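Local atomic coordinates of HAD-superfamily hydrolase, subfamily IA, variant 1 (PDB entry 3KZX), a protein that probably hydrolyses 2-phosphoglycolate to glycolate and phosphate, as a phosphatase of the HAD superfamily. Residues A[31-36]-A[98-103]; A[37-42]-A[87-92]; A[73-76]-A[81-84]. All blocks are in the same frame, centred on the assembly; numbering follows the deposited sequence.

Overall arrangement
The three contacts run outward from the Rossmann-like core into the helical cap of subfamily I HAD enzymes. Contact 1 joins the turn after strand 27-30 to the chain returning from the cap. Contact 2, centred about 7 Å away, ties the outgoing chain after strand 37-38 to helix 82-95. Contact 3 lies about 12 Å beyond contact 2 and 19 Å from contact 1, between centres, where helix 70-78 meets the start of helix 82-95. Along the chain contact 1 is outermost and contact 3 innermost, as expected of a cap inserted between strands 37-38 and 103-104. Contacts 1 and 2 touch where the chain passes between core and cap, the hinge in relatives with such caps.

Contact 1: residues A[31-36]-A[98-103]; sequences DWYNTL and KSDNFM
The Y33 hydroxyl donates to the carboxylate of D100, with Y33 OH modelled at a doubtfully short 2.4 Å from D100 OD2. OD2 lies at the ring edge, in its plane, while the carboxylate is turned 64° from that plane. With its CG beside the backbone N and anti to the carbonyl carbon (chi1 -76°), Y33 carries its phenol toward 98-103. F102 CE2 comes to 3.7 Å from Y33 CE1, next to the hydroxyl-bearing CZ and on the flank where D100 OD2 lies, the rings nearly perpendicular but meeting obliquely. A water accepts from W32 NE1 (2.9 Å) and donates to D100 OD2 (2.9 Å).

Around this first shell, W32 CD1 lies against one face of the Y33 ring, 3.7 Å above its plane, K128 NZ hydrogen-bonds Y33 OH, and E136 OE2 accepts from the backbone N of D100. The sequence DWYNT matches HAD motif I, D31 probably standing in the nucleophile's place and Y33 where many relatives carry a second aspartate; the pi-type turn at 32-36 is consistent with the family's squiggle. Helix 82-95 packs on D100 and F102, while W32 is covered by helix 130-139 and strand 121-126.

Contact 2: residues A[37-42]-A[87-92]; sequences IDTSIN and ILYENS
The hydroxyl of Y89 donates to the backbone carbonyl of T39, with Y89 OH 2.8 Å from T39 O. The donor lies in the carbonyl plane at a C=O...donor angle of 155°, and the carbonyl oxygen in turn sits at the edge of the phenol ring, near its plane. Y89 reaches across because its CG stands anti to the backbone N (chi1 179°), which sends the ring out from the helix toward the loop. The two side chains run antiparallel, alongside one another, bringing T39 OG1 to 3.7 Å from Y89 CE2. That approach is packing; the polar partner of T39 OG1 is N34 OD1.

In the HAD fold the chain here leaves the short antiparallel pair of strands 37-38 and 103-104, in the position of the family's flap, and heads into the cap, whose helix 82-95 supplies Y89. The bend after the strand is an Asx turn: D38 OD1 accepts from S40 N at 2.8 Å, on its anti side and out of the carboxylate plane. The same D38 OD1 takes S40 OG at 2.7 Å through its syn lone pair, so one residue grips it twice and the loop is held in shape beside the bonded carbonyl. Helix 45-54 contributes F48, whose ring meets that of Y89 with the planes about 40° apart, and F102 also packs on Y89.

Contact 3: residues A[73-76]-A[81-84]; sequences YLIT and RWKE
W82 lays one face of its indole against I75, whose CG1 stands 3.7 Å from the centroid of the six-membered ring and 16° off the ring normal, a CH-pi contact over the middle of the face. The pair marks a helix-loop-helix connection in the alpha-helical cap, where helix 70-78 ends and helix 82-95 begins after a link of only three residues. The closest atoms of the two side chains are I75 CG1 and W82 CE2, 3.6 Å apart.

A second apolar contact comes from L74, one position earlier on the same helix. Its CB, rather than the branched end of the side chain, meets the far corner of the benzene ring, with L74 CB 3.6 Å from W82 CZ3. The indole can bridge both residues because its CG lies anti to the backbone N (chi1 171°), carrying the ring system back toward the preceding helix. The tryptophan, itself partly exposed, thus touches one buried residue, L74, and one exposed residue, I75. F48 of helix 45-54 touches both L74 and W82 and extends this apolar cluster to a third helix.

No hydrogen bond joins the two segments; the polar bonds lie within each. T76 OG1 donates back to the carbonyl O of Y73. On the other segment, R81, at the N-cap position of helix 82-95, forms a salt bridge with E84 one turn on, and its NH1 also hydrogen-bonds the carbonyl of M55. The guanidinium presents its NE edge to the carboxylate, one N-H to each oxygen, R81 NE reaching E84 OE1 at 3.1 Å and R81 NH2 reaching E84 OE2 at 3.0 Å, both from above the carboxylate plane.

Contact 1: residues A[31-36]-A[98-103]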
# COMPACT_ATOMS: atom_id res chain seq x y z
N ASP A 31 3.05 2.35 -1.78
CA ASP A 31 2.43 1.04 -1.83
C ASP A 31 0.92 1.24 -1.80
O ASP A 31 0.44 2.33 -1.45
CB ASP A 31 2.89 0.23 -0.62
CG ASP A 31 2.69 -1.29 -0.81
OD1 ASP A 31 2.13 -1.74 -1.83
OD2 ASP A 31 3.15 -2.02 0.09
N TRP A 32 0.18 0.19 -2.17
CA TRP A 32 -1.25 0.26 -2.29
C TRP A 32 -1.91 -0.27 -0.98
O TRP A 32 -2.31 0.50 -0.11
CB TRP A 32 -1.68 -0.51 -3.56
CG TRP A 32 -3.10 -0.48 -3.89
CD1 TRP A 32 -3.97 -1.53 -3.86
CD2 TRP A 32 -3.89 0.67 -4.26
NE1 TRP A 32 -5.23 -1.12 -4.21
CE2 TRP A 32 -5.20 0.23 -4.46
CE3 TRP A 32 -3.59 2.03 -4.44
CZ2 TRP A 32 -6.23 1.09 -4.84
CZ3 TRP A 32 -4.63 2.88 -4.81
CH2 TRP A 32 -5.93 2.41 -5.01
N TYR A 33 -1.93 -1.58 -0.80
CA TYR A 33 -2.62 -2.16 0.34
C TYR A 33 -1.89 -1.79 1.65
O TYR A 33 -0.70 -1.97 1.75
CB TYR A 33 -2.69 -3.68 0.24
CG TYR A 33 -3.72 -4.23 -0.74
CD1 TYR A 33 -4.98 -3.63 -0.91
CD2 TYR A 33 -3.46 -5.37 -1.44
CE1 TYR A 33 -5.89 -4.15 -1.79
CE2 TYR A 33 -4.38 -5.93 -2.32
CZ TYR A 33 -5.59 -5.32 -2.51
OH TYR A 33 -6.50 -5.90 -3.37
N ASN A 34 -2.64 -1.29 2.64
CA ASN A 34 -2.11 -0.93 3.97
C ASN A 34 -1.19 0.30 4.01
O ASN A 34 -0.62 0.63 5.04
CB ASN A 34 -1.52 -2.16 4.64
CG ASN A 34 -2.51 -3.32 4.63
OD1 ASN A 34 -3.60 -3.22 5.20
ND2 ASN A 34 -2.17 -4.40 3.94
N THR A 35 -1.10 0.99 2.87
CA THR A 35 -0.47 2.30 2.78
C THR A 35 -1.55 3.24 2.25
O THR A 35 -2.30 3.85 3.04
CB THR A 35 0.84 2.23 1.91
OG1 THR A 35 1.73 1.28 2.54
CG2 THR A 35 1.53 3.62 1.82
N LEU A 36 -1.69 3.37 0.93
CA LEU A 36 -2.80 4.18 0.44
C LEU A 36 -4.19 3.67 0.88
O LEU A 36 -5.07 4.46 1.21
CB LEU A 36 -2.75 4.37 -1.08
CG LEU A 36 -1.64 5.27 -1.66
CD1 LEU A 36 -1.52 5.10 -3.20
CD2 LEU A 36 -1.85 6.77 -1.25
N LYS A 98 -11.18 -10.82 -7.69
CA LYS A 98 -12.39 -10.12 -7.26
C LYS A 98 -12.10 -8.63 -7.12
O LYS A 98 -10.97 -8.21 -6.87
CB LYS A 98 -12.90 -10.67 -5.91
N SER A 99 -13.15 -7.83 -7.28
CA SER A 99 -13.05 -6.40 -7.08
C SER A 99 -13.04 -6.09 -5.58
O SER A 99 -13.72 -6.75 -4.81
CB SER A 99 -14.25 -5.73 -7.76
OG SER A 99 -14.29 -4.36 -7.43
N ASP A 100 -12.26 -5.08 -5.17
CA ASP A 100 -12.27 -4.54 -3.81
C ASP A 100 -13.33 -3.42 -3.66
O ASP A 100 -13.70 -2.80 -4.63
CB ASP A 100 -10.87 -3.97 -3.47
CG ASP A 100 -9.78 -5.04 -3.36
OD1 ASP A 100 -10.05 -6.17 -2.90
OD2 ASP A 100 -8.62 -4.75 -3.70
N ASN A 101 -13.75 -3.15 -2.44
CA ASN A 101 -14.59 -1.98 -2.14
C ASN A 101 -13.93 -1.12 -1.07
O ASN A 101 -14.62 -0.43 -0.31
CB ASN A 101 -16.00 -2.41 -1.66
N PHE A 102 -12.60 -1.17 -1.00
CA PHE A 102 -11.85 -0.54 0.09
C PHE A 102 -11.82 0.96 -0.06
O PHE A 102 -11.85 1.51 -1.18
CB PHE A 102 -10.39 -1.02 0.15
CG PHE A 102 -10.22 -2.46 0.45
CD1 PHE A 102 -10.88 -3.06 1.52
CD2 PHE A 102 -9.33 -3.22 -0.29
CE1 PHE A 102 -10.69 -4.39 1.79
CE2 PHE A 102 -9.13 -4.56 -0.01
CZ PHE A 102 -9.81 -5.14 1.05
N MET A 103 -11.67 1.62 1.08
CA MET A 103 -11.53 3.04 1.10
C MET A 103 -10.05 3.36 1.29
O MET A 103 -9.31 2.56 1.81
CB MET A 103 -12.39 3.61 2.19
CG MET A 103 -13.85 3.21 2.01
SD MET A 103 -14.53 3.82 0.45
CE MET A 103 -14.43 2.43 -0.67
O HOH W 1 -7.94 -1.97 -3.72

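Contact 2: residues A[37-42]-A[87-92]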
# COMPACT_ATOMS: atom_id res chain seq x y z
N ILE A 37 -4.39 2.36 0.85
CA ILE A 37 -5.67 1.71 1.06
C ILE A 37 -5.77 1.04 2.43
O ILE A 37 -4.85 0.35 2.87
CB ILE A 37 -5.89 0.65 -0.04
CG1 ILE A 37 -6.22 1.33 -1.37
CG2 ILE A 37 -6.98 -0.43 0.39
CD1 ILE A 37 -7.63 1.96 -1.42
N ASP A 38 -6.89 1.26 3.11
CA ASP A 38 -7.19 0.65 4.38
C ASP A 38 -7.92 -0.66 4.09
O ASP A 38 -9.04 -0.62 3.57
CB ASP A 38 -8.06 1.59 5.22
CG ASP A 38 -8.37 1.04 6.59
OD1 ASP A 38 -8.22 -0.20 6.80
OD2 ASP A 38 -8.82 1.84 7.43
N THR A 39 -7.28 -1.80 4.35
CA THR A 39 -7.92 -3.09 4.00
C THR A 39 -8.87 -3.61 5.12
O THR A 39 -9.42 -4.69 5.01
CB THR A 39 -6.91 -4.19 3.63
OG1 THR A 39 -6.05 -4.45 4.73
CG2 THR A 39 -6.05 -3.79 2.42
N SER A 40 -9.04 -2.83 6.17
CA SER A 40 -9.90 -3.22 7.29
C SER A 40 -11.29 -2.59 7.23
O SER A 40 -12.13 -2.88 8.07
CB SER A 40 -9.23 -2.83 8.61
OG SER A 40 -9.46 -1.44 8.87
N ILE A 41 -11.55 -1.73 6.25
CA ILE A 41 -12.87 -1.11 6.17
C ILE A 41 -13.52 -1.65 4.90
O ILE A 41 -12.97 -1.51 3.81
CB ILE A 41 -12.77 0.45 6.24
CG1 ILE A 41 -12.34 0.85 7.67
CG2 ILE A 41 -14.09 1.12 5.81
CD1 ILE A 41 -12.71 2.29 8.14
N ASN A 42 -14.69 -2.27 5.06
CA ASN A 42 -15.41 -2.95 3.99
C ASN A 42 -14.69 -4.26 3.65
O ASN A 42 -14.50 -4.59 2.47
CB ASN A 42 -15.57 -2.02 2.75
CG ASN A 42 -16.33 -0.72 3.07
OD1 ASN A 42 -17.13 -0.68 4.03
ND2 ASN A 42 -16.09 0.35 2.30
N ILE A 87 -1.44 -11.58 7.44
CA ILE A 87 -0.55 -12.05 6.40
C ILE A 87 -1.28 -12.83 5.30
O ILE A 87 -1.09 -12.56 4.12
CB ILE A 87 0.60 -12.93 6.98
CG1 ILE A 87 1.57 -12.07 7.82
CG2 ILE A 87 1.38 -13.63 5.83
CD1 ILE A 87 2.34 -12.80 8.84
N LEU A 88 -2.06 -13.83 5.68
CA LEU A 88 -2.85 -14.61 4.73
C LEU A 88 -3.81 -13.73 3.97
O LEU A 88 -3.95 -13.87 2.75
CB LEU A 88 -3.64 -15.74 5.44
CG LEU A 88 -2.91 -17.06 5.55
CD1 LEU A 88 -1.49 -16.90 6.10
CD2 LEU A 88 -3.72 -18.10 6.35
N TYR A 89 -4.41 -12.77 4.70
CA TYR A 89 -5.39 -11.88 4.14
C TYR A 89 -4.77 -10.99 3.05
O TYR A 89 -5.34 -10.90 1.96
CB TYR A 89 -6.00 -11.02 5.26
CG TYR A 89 -7.03 -10.00 4.84
CD1 TYR A 89 -8.21 -10.38 4.22
CD2 TYR A 89 -6.85 -8.67 5.12
CE1 TYR A 89 -9.18 -9.44 3.87
CE2 TYR A 89 -7.81 -7.73 4.78
CZ TYR A 89 -8.97 -8.12 4.15
OH TYR A 89 -9.91 -7.19 3.82
N GLU A 90 -3.66 -10.31 3.35
CA GLU A 90 -2.98 -9.52 2.31
C GLU A 90 -2.54 -10.37 1.13
O GLU A 90 -2.62 -9.93 -0.03
CB GLU A 90 -1.73 -8.82 2.84
CG GLU A 90 -1.22 -7.71 1.89
CD GLU A 90 -0.32 -6.67 2.59
OE1 GLU A 90 0.13 -6.95 3.71
OE2 GLU A 90 -0.08 -5.59 2.01
N ASN A 91 -2.00 -11.56 1.41
CA ASN A 91 -1.59 -12.49 0.35
C ASN A 91 -2.75 -12.80 -0.62
O ASN A 91 -2.56 -12.81 -1.83
CB ASN A 91 -1.03 -13.80 0.91
CG ASN A 91 0.38 -13.65 1.52
OD1 ASN A 91 0.87 -14.59 2.15
ND2 ASN A 91 1.01 -12.50 1.36
N SER A 92 -3.94 -12.97 -0.06
CA SER A 92 -5.13 -13.35 -0.81
C SER A 92 -5.62 -12.19 -1.67
O SER A 92 -5.98 -12.38 -2.84
CB SER A 92 -6.25 -13.80 0.16
OG SER A 92 -7.51 -13.85 -0.49

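Contact 3: residues A[73-76]-A[81-84]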
# COMPACT_ATOMS: atom_id res chain seq x y z
N TYR A 73 -14.03 -7.84 16.13
CA TYR A 73 -14.49 -9.21 16.36
C TYR A 73 -13.41 -10.24 15.99
O TYR A 73 -13.14 -11.15 16.77
CB TYR A 73 -15.76 -9.49 15.57
CG TYR A 73 -16.40 -10.79 15.90
CD1 TYR A 73 -17.32 -10.90 16.93
CD2 TYR A 73 -16.15 -11.91 15.13
CE1 TYR A 73 -17.94 -12.11 17.22
CE2 TYR A 73 -16.76 -13.12 15.41
CZ TYR A 73 -17.65 -13.22 16.44
OH TYR A 73 -18.23 -14.42 16.70
N LEU A 74 -12.83 -10.10 14.80
CA LEU A 74 -11.79 -11.05 14.34
C LEU A 74 -10.55 -11.01 15.24
O LEU A 74 -9.96 -12.05 15.55
CB LEU A 74 -11.38 -10.76 12.90
CG LEU A 74 -12.43 -11.03 11.81
CD1 LEU A 74 -11.95 -10.54 10.43
CD2 LEU A 74 -12.81 -12.49 11.76
N ILE A 75 -10.18 -9.82 15.70
CA ILE A 75 -9.04 -9.69 16.59
C ILE A 75 -9.23 -10.53 17.82
O ILE A 75 -8.31 -11.25 18.23
CB ILE A 75 -8.74 -8.23 16.97
CG1 ILE A 75 -8.14 -7.48 15.77
CG2 ILE A 75 -7.78 -8.17 18.17
CD1 ILE A 75 -8.27 -5.96 15.81
N THR A 76 -10.43 -10.48 18.42
CA THR A 76 -10.67 -11.26 19.63
C THR A 76 -10.78 -12.77 19.34
O THR A 76 -10.44 -13.58 20.18
CB THR A 76 -11.95 -10.80 20.36
OG1 THR A 76 -13.08 -11.04 19.53
CG2 THR A 76 -11.86 -9.31 20.68
N ARG A 81 -3.10 -15.65 16.88
CA ARG A 81 -3.05 -15.93 15.44
C ARG A 81 -3.48 -14.74 14.54
O ARG A 81 -3.66 -14.92 13.32
CB ARG A 81 -3.87 -17.19 15.12
CG ARG A 81 -3.30 -18.48 15.72
CD ARG A 81 -4.03 -19.73 15.21
NE ARG A 81 -3.61 -20.06 13.85
CZ ARG A 81 -4.15 -21.01 13.08
NH1 ARG A 81 -5.19 -21.73 13.50
NH2 ARG A 81 -3.66 -21.23 11.87
N TRP A 82 -3.64 -13.54 15.12
CA TRP A 82 -4.16 -12.37 14.37
C TRP A 82 -3.20 -11.92 13.30
O TRP A 82 -3.60 -11.76 12.14
CB TRP A 82 -4.48 -11.19 15.32
CG TRP A 82 -4.81 -9.92 14.57
CD1 TRP A 82 -4.13 -8.75 14.61
CD2 TRP A 82 -5.91 -9.72 13.69
NE1 TRP A 82 -4.73 -7.82 13.78
CE2 TRP A 82 -5.83 -8.39 13.21
CE3 TRP A 82 -6.94 -10.54 13.23
CZ2 TRP A 82 -6.76 -7.87 12.30
CZ3 TRP A 82 -7.86 -10.01 12.32
CH2 TRP A 82 -7.77 -8.69 11.88
N LYS A 83 -1.93 -11.76 13.67
CA LYS A 83 -0.88 -11.39 12.73
C LYS A 83 -0.81 -12.37 11.55
O LYS A 83 -0.76 -11.94 10.41
CB LYS A 83 0.48 -11.28 13.41
N GLU A 84 -0.85 -13.67 11.83
CA GLU A 84 -0.88 -14.68 10.76
C GLU A 84 -2.10 -14.46 9.86
O GLU A 84 -1.99 -14.50 8.66
CB GLU A 84 -0.90 -16.10 11.36
CG GLU A 84 -1.53 -17.17 10.46
CD GLU A 84 -1.52 -18.57 11.06
OE1 GLU A 84 -1.28 -18.74 12.27
OE2 GLU A 84 -1.79 -19.52 10.31